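Local coordinates for methyltransferase (Pectobacterium atrosepticum SCRI1043, PDB 2P7I), which probably transfers methyl groups from S-adenosylmethionine to an acceptor not yet identified, as a member of the Rossmann-like class of methyltransferases, at residues I157-H160 with N161-T165. Residues are numbered along the deposited sequence; the frame is centred on the assembly and turned at random.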
loop_
_atom_site.group_PDB
_atom_site.type_symbol
_atom_site.label_atom_id
_atom_site.label_comp_id
_atom_site.label_asym_id
_atom_site.label_seq_id
_atom_site.Cartn_x
_atom_site.Cartn_y
_atom_site.Cartn_z
ATOM N N ILE B 157 -6.854 14.556 -15.892
ATOM C CA ILE B 157 -7.897 15.544 -15.554
ATOM C C ILE B 157 -7.399 16.430 -14.415
ATOM O O ILE B 157 -7.791 17.571 -14.288
ATOM C CB ILE B 157 -9.155 14.827 -15.094
ATOM C CG1 ILE B 157 -9.769 14.065 -16.247
ATOM C CG2 ILE B 157 -10.193 15.784 -14.497
ATOM C CD1 ILE B 157 -10.815 13.112 -15.732
ATOM N N ILE B 158 -6.522 15.879 -13.580
ATOM C CA ILE B 158 -5.928 16.600 -12.463
ATOM C C ILE B 158 -4.414 16.456 -12.618
ATOM O O ILE B 158 -3.933 15.370 -12.936
ATOM C CB ILE B 158 -6.386 15.996 -11.094
ATOM C CG1 ILE B 158 -7.905 16.050 -10.977
ATOM C CG2 ILE B 158 -5.727 16.727 -9.919
ATOM C CD1 ILE B 158 -8.489 15.482 -9.725
ATOM N N SER B 159 -3.651 17.512 -12.388
ATOM C CA SER B 159 -2.241 17.454 -12.762
ATOM C C SER B 159 -1.453 16.506 -11.885
ATOM O O SER B 159 -0.610 15.759 -12.384
ATOM C CB SER B 159 -1.583 18.824 -12.718
ATOM O OG SER B 159 -1.530 19.302 -11.403
ATOM N N HIS B 160 -1.697 16.555 -10.578
ATOM C CA HIS B 160 -0.988 15.694 -9.620
ATOM C C HIS B 160 -1.839 15.612 -8.338
ATOM O O HIS B 160 -2.798 16.352 -8.187
ATOM C CB HIS B 160 0.457 16.172 -9.335
ATOM C CG HIS B 160 0.534 17.540 -8.730
ATOM N ND1 HIS B 160 0.329 18.688 -9.465
ATOM C CD2 HIS B 160 0.781 17.942 -7.463
ATOM C CE1 HIS B 160 0.407 19.735 -8.666
ATOM N NE2 HIS B 160 0.716 19.311 -7.451
ATOM N N ASN B 161 -1.529 14.687 -7.439
ATOM C CA ASN B 161 -2.508 14.347 -6.393
ATOM C C ASN B 161 -2.881 15.568 -5.527
ATOM O O ASN B 161 -4.060 15.850 -5.265
ATOM C CB ASN B 161 -1.992 13.195 -5.521
ATOM C CG ASN B 161 -1.781 11.897 -6.286
ATOM O OD1 ASN B 161 -2.031 11.775 -7.489
ATOM N ND2 ASN B 161 -1.289 10.893 -5.550
ATOM N N SER B 162 -1.869 16.321 -5.089
ATOM C CA SER B 162 -2.086 17.420 -4.176
ATOM C C SER B 162 -2.407 18.712 -4.891
ATOM O O SER B 162 -2.422 19.758 -4.270
ATOM C CB SER B 162 -0.846 17.636 -3.288
ATOM O OG SER B 162 0.266 18.042 -4.061
ATOM N N ALA B 163 -2.607 18.656 -6.200
ATOM C CA ALA B 163 -3.030 19.825 -6.931
ATOM C C ALA B 163 -4.357 20.297 -6.374
ATOM O O ALA B 163 -5.137 19.534 -5.816
ATOM C CB ALA B 163 -3.181 19.538 -8.474
ATOM N N VAL B 164 -4.615 21.583 -6.550
ATOM C CA VAL B 164 -5.958 22.137 -6.312
ATOM C C VAL B 164 -6.495 22.496 -7.698
ATOM O O VAL B 164 -5.880 23.297 -8.412
ATOM C CB VAL B 164 -5.937 23.421 -5.407
ATOM C CG1 VAL B 164 -7.360 23.976 -5.263
ATOM C CG2 VAL B 164 -5.327 23.154 -4.040
ATOM N N THR B 165 -7.601 21.885 -8.108
ATOM C CA THR B 165 -8.139 22.124 -9.431
ATOM C C THR B 165 -8.863 23.452 -9.423
ATOM O O THR B 165 -9.057 24.082 -8.394
ATOM C CB THR B 165 -9.176 21.072 -9.928
ATOM O OG1 THR B 165 -10.381 21.180 -9.176
ATOM C CG2 THR B 165 -8.649 19.633 -9.810
HETATM O O HOH W 1 0.759 20.598 -4.911
#
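With chi1 at 61°, the imidazole of His-160 sits between its own backbone N and carbonyl carbon, which folds the ring back over the turn that follows; Ser-162, whose chi1 is 65°, brings its hydroxyl up to the ring's edge. The methyl of Ala-163 lies under one face in a CH-pi contact, CB 3.8 Å from the centroid of the His-160 ring and 22° off its normal. A side chain this small suits the spot, since Ala-163 CB is wedged between that ring, Ser-159 OG at 3.4 Å and Ile-158 CG2 at 4.1 Å. Histidine adds a nitrogen at two corners, which should help hold the ring's rotation: His-160 ND1 shares a hydrogen bond of 2.8 Å with Ser-159 OG, while NE2 meets an in-plane water 2.8 Å away that also binds Ser-162 OG. Beneath the ring, a type I beta turn from His-160 to Ala-163 is closed by Ala-163 N to His-160 O at 3.0 Å. Farther along, Ile-158 and Thr-165 cross at a slant, Ile-158 CG1 lying 3.8 Å from Thr-165 CG2. Thr-165 is the N-cap of helix 166-171; its side chain caps a backbone N there, and its own N donates to Glu-168 OE1, as in a capping box. This surface loop links helix 147-154 to helix 166-171: Ile-158 and Asn-161 pack on Val-153, Asn-161 ND2 bonds Asn-145, and Asp-180 of the second subunit, from its helix 179-188, accepts Asn-161 N.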